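Local coordinates for hydrogenase expression/formation protein HypE (Desulfovibrio vulgaris subsp. vulgaris, PDB 2Z1U) that binds ATP and magnesium and serves in hydrogenase maturation, probably activating its substrate with the nucleotide as related members of the PurM-like superfamily do, at residues H20-D32 with M104-K116. Sequence-based numbering, arbitrary orientation.
With ATP (adenosine-5'-triphosphate), chain D.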
loop_
_atom_site.group_PDB
_atom_site.type_symbol
_atom_site.label_atom_id
_atom_site.label_comp_id
_atom_site.label_asym_id
_atom_site.label_seq_id
_atom_site.Cartn_x
_atom_site.Cartn_y
_atom_site.Cartn_z
ATOM N N HIS A 20 -18.015 6.518 5.517
ATOM C CA HIS A 20 -17.917 5.794 6.781
ATOM C C HIS A 20 -18.851 4.579 6.803
ATOM O O HIS A 20 -18.503 3.539 7.360
ATOM C CB HIS A 20 -18.174 6.728 7.976
ATOM C CG HIS A 20 -17.147 7.810 8.124
ATOM N ND1 HIS A 20 -17.289 9.056 7.553
ATOM C CD2 HIS A 20 -15.950 7.827 8.758
ATOM C CE1 HIS A 20 -16.230 9.794 7.830
ATOM N NE2 HIS A 20 -15.406 9.076 8.568
ATOM N N ARG A 21 -20.022 4.714 6.183
ATOM C CA ARG A 21 -20.970 3.603 6.034
ATOM C C ARG A 21 -20.384 2.444 5.207
ATOM O O ARG A 21 -20.435 1.281 5.619
ATOM C CB ARG A 21 -22.266 4.119 5.404
ATOM C CG ARG A 21 -23.437 3.170 5.516
ATOM C CD ARG A 21 -24.809 3.894 5.491
ATOM N NE ARG A 21 -24.989 4.841 4.380
ATOM C CZ ARG A 21 -25.025 4.519 3.083
ATOM N NH1 ARG A 21 -24.856 3.261 2.679
ATOM N NH2 ARG A 21 -25.206 5.472 2.175
ATOM N N LEU A 22 -19.820 2.765 4.045
ATOM C CA LEU A 22 -19.167 1.757 3.206
ATOM C C LEU A 22 -18.094 1.014 4.010
ATOM O O LEU A 22 -18.048 -0.210 3.999
ATOM C CB LEU A 22 -18.515 2.412 1.992
ATOM C CG LEU A 22 -18.493 1.780 0.595
ATOM C CD1 LEU A 22 -17.233 2.191 -0.107
ATOM C CD2 LEU A 22 -18.694 0.255 0.532
ATOM N N ILE A 23 -17.243 1.769 4.710
ATOM C CA ILE A 23 -16.160 1.198 5.508
ATOM C C ILE A 23 -16.702 0.254 6.593
ATOM O O ILE A 23 -16.263 -0.888 6.678
ATOM C CB ILE A 23 -15.249 2.296 6.117
ATOM C CG1 ILE A 23 -14.432 2.981 5.017
ATOM C CG2 ILE A 23 -14.320 1.708 7.176
ATOM C CD1 ILE A 23 -13.708 4.258 5.495
ATOM N N SER A 24 -17.661 0.711 7.405
ATOM C CA SER A 24 -18.228 -0.159 8.448
ATOM C C SER A 24 -19.072 -1.313 7.922
ATOM O O SER A 24 -18.917 -2.450 8.367
ATOM C CB SER A 24 -19.003 0.638 9.513
ATOM O OG SER A 24 -18.071 1.348 10.338
ATOM N N ASP A 25 -19.960 -1.031 6.976
ATOM C CA ASP A 25 -20.955 -2.023 6.562
ATOM C C ASP A 25 -20.422 -3.046 5.568
ATOM O O ASP A 25 -20.976 -4.132 5.450
ATOM C CB ASP A 25 -22.207 -1.349 6.000
ATOM C CG ASP A 25 -22.931 -0.482 7.028
ATOM O OD1 ASP A 25 -22.539 -0.451 8.220
ATOM O OD2 ASP A 25 -23.904 0.182 6.628
ATOM N N LEU A 26 -19.359 -2.703 4.842
ATOM C CA LEU A 26 -18.803 -3.643 3.877
ATOM C C LEU A 26 -17.448 -4.186 4.300
ATOM O O LEU A 26 -17.314 -5.387 4.545
ATOM C CB LEU A 26 -18.712 -3.031 2.472
ATOM C CG LEU A 26 -18.138 -3.952 1.378
ATOM C CD1 LEU A 26 -19.020 -5.182 1.146
ATOM C CD2 LEU A 26 -17.929 -3.188 0.088
ATOM N N PHE A 27 -16.455 -3.301 4.382
ATOM C CA PHE A 27 -15.068 -3.720 4.615
ATOM C C PHE A 27 -14.882 -4.368 5.985
ATOM O O PHE A 27 -14.404 -5.499 6.064
ATOM C CB PHE A 27 -14.084 -2.556 4.407
ATOM C CG PHE A 27 -14.053 -2.033 2.994
ATOM C CD1 PHE A 27 -13.625 -2.848 1.937
ATOM C CD2 PHE A 27 -14.421 -0.718 2.717
ATOM C CE1 PHE A 27 -13.595 -2.364 0.625
ATOM C CE2 PHE A 27 -14.394 -0.226 1.404
ATOM C CZ PHE A 27 -13.983 -1.049 0.359
ATOM N N LEU A 28 -15.282 -3.667 7.050
ATOM C CA LEU A 28 -15.199 -4.200 8.416
ATOM C C LEU A 28 -16.007 -5.473 8.597
ATOM O O LEU A 28 -15.599 -6.376 9.329
ATOM C CB LEU A 28 -15.677 -3.168 9.447
ATOM C CG LEU A 28 -14.567 -2.352 10.096
ATOM C CD1 LEU A 28 -13.744 -1.582 9.046
ATOM C CD2 LEU A 28 -15.161 -1.427 11.153
ATOM N N ARG A 29 -17.153 -5.544 7.928
ATOM C CA ARG A 29 -18.015 -6.715 8.042
ATOM C C ARG A 29 -17.276 -7.957 7.556
ATOM O O ARG A 29 -17.241 -8.979 8.243
ATOM C CB ARG A 29 -19.311 -6.510 7.263
ATOM C CG ARG A 29 -20.411 -7.494 7.637
ATOM C CD ARG A 29 -21.707 -7.181 6.901
ATOM N NE ARG A 29 -21.810 -7.995 5.689
ATOM C CZ ARG A 29 -21.718 -7.540 4.439
ATOM N NH1 ARG A 29 -21.542 -6.247 4.191
ATOM N NH2 ARG A 29 -21.831 -8.389 3.425
ATOM N N HIS A 30 -16.668 -7.857 6.377
ATOM C CA HIS A 30 -15.944 -8.987 5.787
ATOM C C HIS A 30 -14.565 -9.271 6.391
ATOM O O HIS A 30 -14.135 -10.434 6.441
ATOM C CB HIS A 30 -15.823 -8.810 4.270
ATOM C CG HIS A 30 -17.096 -9.074 3.530
ATOM N ND1 HIS A 30 -17.434 -10.324 3.060
ATOM C CD2 HIS A 30 -18.118 -8.254 3.185
ATOM C CE1 HIS A 30 -18.608 -10.263 2.457
ATOM N NE2 HIS A 30 -19.045 -9.019 2.519
ATOM N N PHE A 31 -13.874 -8.219 6.835
ATOM C CA PHE A 31 -12.507 -8.353 7.365
ATOM C C PHE A 31 -12.492 -8.619 8.878
ATOM O O PHE A 31 -11.465 -9.039 9.430
ATOM C CB PHE A 31 -11.660 -7.124 7.008
ATOM C CG PHE A 31 -11.578 -6.835 5.514
ATOM C CD1 PHE A 31 -11.837 -7.832 4.567
ATOM C CD2 PHE A 31 -11.230 -5.564 5.062
ATOM C CE1 PHE A 31 -11.763 -7.556 3.199
ATOM C CE2 PHE A 31 -11.144 -5.290 3.693
ATOM C CZ PHE A 31 -11.406 -6.291 2.767
ATOM N N ASP A 32 -13.646 -8.364 9.502
ATOM C CA ASP A 32 -13.994 -8.656 10.916
ATOM C C ASP A 32 -12.845 -9.023 11.853
ATOM O O ASP A 32 -12.486 -10.200 11.969
ATOM C CB ASP A 32 -15.073 -9.752 10.971
ATOM C CG ASP A 32 -16.028 -9.583 12.135
ATOM O OD1 ASP A 32 -15.706 -8.868 13.117
ATOM O OD2 ASP A 32 -17.133 -10.173 12.061
ATOM N N MET A 104 -21.749 -2.117 -7.514
ATOM C CA MET A 104 -21.437 -2.363 -6.107
ATOM C C MET A 104 -21.300 -3.839 -5.755
ATOM O O MET A 104 -20.604 -4.182 -4.800
ATOM C CB MET A 104 -22.503 -1.748 -5.206
ATOM C CG MET A 104 -22.396 -0.250 -4.995
ATOM S SD MET A 104 -21.072 0.324 -3.926
ATOM C CE MET A 104 -20.952 -0.945 -2.656
ATOM N N ASP A 105 -21.993 -4.708 -6.495
ATOM C CA ASP A 105 -21.855 -6.144 -6.267
ATOM C C ASP A 105 -20.487 -6.670 -6.696
ATOM O O ASP A 105 -20.005 -7.653 -6.137
ATOM C CB ASP A 105 -22.970 -6.953 -6.929
ATOM C CG ASP A 105 -23.009 -8.398 -6.431
ATOM O OD1 ASP A 105 -22.937 -9.324 -7.271
ATOM O OD2 ASP A 105 -23.091 -8.604 -5.192
ATOM N N ILE A 106 -19.877 -6.024 -7.689
ATOM C CA ILE A 106 -18.486 -6.314 -8.060
ATOM C C ILE A 106 -17.586 -6.073 -6.842
ATOM O O ILE A 106 -16.815 -6.944 -6.452
ATOM C CB ILE A 106 -18.016 -5.481 -9.287
ATOM C CG1 ILE A 106 -18.761 -5.932 -10.549
ATOM C CG2 ILE A 106 -16.489 -5.583 -9.464
ATOM C CD1 ILE A 106 -18.359 -5.202 -11.822
ATOM N N LEU A 107 -17.729 -4.901 -6.226
ATOM C CA LEU A 107 -16.963 -4.546 -5.034
ATOM C C LEU A 107 -17.164 -5.540 -3.884
ATOM O O LEU A 107 -16.188 -5.999 -3.291
ATOM C CB LEU A 107 -17.295 -3.119 -4.582
ATOM C CG LEU A 107 -16.579 -2.586 -3.339
ATOM C CD1 LEU A 107 -15.062 -2.514 -3.522
ATOM C CD2 LEU A 107 -17.143 -1.218 -2.970
ATOM N N GLU A 108 -18.419 -5.873 -3.582
ATOM C CA GLU A 108 -18.733 -6.828 -2.513
ATOM C C GLU A 108 -18.175 -8.240 -2.764
ATOM O O GLU A 108 -17.678 -8.878 -1.837
ATOM C CB GLU A 108 -20.248 -6.886 -2.235
ATOM C CG GLU A 108 -20.625 -7.925 -1.175
ATOM C CD GLU A 108 -21.939 -7.643 -0.472
ATOM O OE1 GLU A 108 -23.002 -7.621 -1.138
ATOM O OE2 GLU A 108 -21.902 -7.476 0.764
ATOM N N ARG A 109 -18.273 -8.725 -4.000
ATOM C CA ARG A 109 -17.671 -10.005 -4.370
ATOM C C ARG A 109 -16.152 -10.001 -4.167
ATOM O O ARG A 109 -15.581 -10.975 -3.674
ATOM C CB ARG A 109 -17.986 -10.352 -5.821
ATOM C CG ARG A 109 -19.413 -10.839 -6.053
ATOM C CD ARG A 109 -19.529 -11.475 -7.438
ATOM N NE ARG A 109 -19.655 -10.470 -8.497
ATOM C CZ ARG A 109 -19.344 -10.667 -9.777
ATOM N NH1 ARG A 109 -18.864 -11.839 -10.198
ATOM N NH2 ARG A 109 -19.507 -9.675 -10.646
ATOM N N VAL A 110 -15.510 -8.895 -4.536
ATOM C CA VAL A 110 -14.053 -8.758 -4.396
ATOM C C VAL A 110 -13.661 -8.696 -2.919
ATOM O O VAL A 110 -12.715 -9.369 -2.487
ATOM C CB VAL A 110 -13.531 -7.516 -5.134
ATOM C CG1 VAL A 110 -12.063 -7.243 -4.761
ATOM C CG2 VAL A 110 -13.683 -7.692 -6.643
ATOM N N VAL A 111 -14.402 -7.892 -2.155
ATOM C CA VAL A 111 -14.216 -7.770 -0.710
ATOM C C VAL A 111 -14.431 -9.125 -0.022
ATOM O O VAL A 111 -13.624 -9.522 0.818
ATOM C CB VAL A 111 -15.132 -6.664 -0.097
ATOM C CG1 VAL A 111 -15.122 -6.739 1.410
ATOM C CG2 VAL A 111 -14.668 -5.280 -0.567
ATOM N N ALA A 112 -15.511 -9.825 -0.379
ATOM C CA ALA A 112 -15.767 -11.193 0.114
ATOM C C ALA A 112 -14.593 -12.153 -0.167
ATOM O O ALA A 112 -14.184 -12.915 0.716
ATOM C CB ALA A 112 -17.070 -11.746 -0.479
ATOM N N SER A 113 -14.068 -12.120 -1.391
ATOM C CA SER A 113 -12.876 -12.880 -1.741
ATOM C C SER A 113 -11.672 -12.568 -0.857
ATOM O O SER A 113 -10.972 -13.483 -0.436
ATOM C CB SER A 113 -12.486 -12.644 -3.203
ATOM O OG SER A 113 -13.323 -13.380 -4.073
ATOM N N MET A 114 -11.416 -11.285 -0.599
ATOM C CA MET A 114 -10.310 -10.889 0.280
ATOM C C MET A 114 -10.452 -11.415 1.697
ATOM O O MET A 114 -9.491 -11.957 2.244
ATOM C CB MET A 114 -10.094 -9.367 0.281
ATOM C CG MET A 114 -9.704 -8.838 -1.074
ATOM S SD MET A 114 -9.466 -7.067 -1.177
ATOM C CE MET A 114 -7.982 -6.810 -0.210
ATOM N N GLY A 115 -11.653 -11.256 2.274
ATOM C CA GLY A 115 -11.970 -11.755 3.609
ATOM C C GLY A 115 -11.685 -13.235 3.726
ATOM O O GLY A 115 -10.976 -13.663 4.627
ATOM N N LYS A 116 -12.235 -14.007 2.792
ATOM C CA LYS A 116 -12.042 -15.453 2.720
ATOM C C LYS A 116 -10.566 -15.864 2.575
ATOM O O LYS A 116 -10.092 -16.799 3.242
ATOM C CB LYS A 116 -12.847 -16.016 1.543
ATOM C CG LYS A 116 -13.078 -17.529 1.598
ATOM C CD LYS A 116 -13.218 -18.109 0.192
ATOM C CE LYS A 116 -13.427 -19.620 0.209
ATOM N NZ LYS A 116 -13.230 -20.162 -1.155
HETATM P PG ATP D . -7.921 10.171 4.355
HETATM O O1G ATP D . -7.813 8.892 3.504
HETATM O O2G ATP D . -9.155 10.954 4.030
HETATM O O3G ATP D . -6.653 11.012 4.390
HETATM P PB ATP D . -7.507 8.699 6.834
HETATM O O1B ATP D . -6.555 7.898 5.922
HETATM O O2B ATP D . -6.961 9.236 8.121
HETATM O O3B ATP D . -8.196 9.805 5.902
HETATM P PA ATP D . -9.678 6.970 6.195
HETATM O O1A ATP D . -10.910 7.855 6.027
HETATM O O2A ATP D . -9.018 6.641 4.885
HETATM O O3A ATP D . -8.677 7.687 7.275
HETATM O "O5'" ATP D . -9.995 5.674 7.027
HETATM C "C5'" ATP D . -10.898 5.680 8.141
HETATM C "C4'" ATP D . -10.814 4.311 8.782
HETATM O "O4'" ATP D . -11.391 3.378 7.846
HETATM C "C3'" ATP D . -9.384 3.860 9.024
HETATM O "O3'" ATP D . -9.347 3.134 10.268
HETATM C "C2'" ATP D . -9.073 2.898 7.873
HETATM O "O2'" ATP D . -8.175 1.877 8.311
HETATM C "C1'" ATP D . -10.461 2.323 7.525
HETATM N N9 ATP D . -10.625 1.996 6.084
HETATM C C8 ATP D . -10.816 2.849 5.067
HETATM N N7 ATP D . -10.941 2.176 3.900
HETATM C C5 ATP D . -10.783 0.874 4.199
HETATM C C6 ATP D . -10.785 -0.397 3.436
HETATM N N6 ATP D . -10.948 -0.367 2.095
HETATM N N1 ATP D . -10.608 -1.526 4.113
HETATM C C2 ATP D . -10.426 -1.589 5.447
HETATM N N3 ATP D . -10.429 -0.462 6.199
HETATM C C4 ATP D . -10.601 0.755 5.621
HETATM O O HOH W 1 -15.637 -12.319 3.654
#
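V111 presses as a knob into a hole formed by L26, F27, H30 and F31, locking together two helices that run nearly parallel, their axes 8.9 Å apart and crossing at -24°. With CG1 anti to the backbone N (chi1 169°), its two methyls divide the work: CG2 lies 3.3 Å from F27 CE1, a tight approach oblique to the ring, while CG1 rests 3.6 Å from H30 CB. Toward the start of 104-116 the apolar seam continues through leucines, L26 CD2 lying 3.7 Å from L107 CD2 and L22 meeting L107 tip to tip. At the other end F31 CE1 reaches M114 CB, and G115 lets the backbones close to 5.1 Å between F31 CA and G115 CA.

On the solvent-facing side, at the exposed R29, NH2 donates a nearly straight hydrogen bond (2.8 Å, 172°) to E108 OE2, part of a salt bridge; OE2 lies close to the guanidinium plane, to which the carboxylate is almost perpendicular. A112 N lies over one face of the H30 ring, offset from its centre; ND1 is hydrogen-bonded to a water, while NE2, 3.7 Å from E108 OE2, is buried without a partner.

F27 turns one face to the ATP adenine, N6 lying over the ring centre, and the edge of F31 faces ATP N1; the pair thus backs the nucleotide pocket. Both phenylalanines also touch the sheet: F27 packs on T130 of strand 124-133, while F31 and M114 rest on C94 of strand 87-99, seating both helices against the four-stranded sheet.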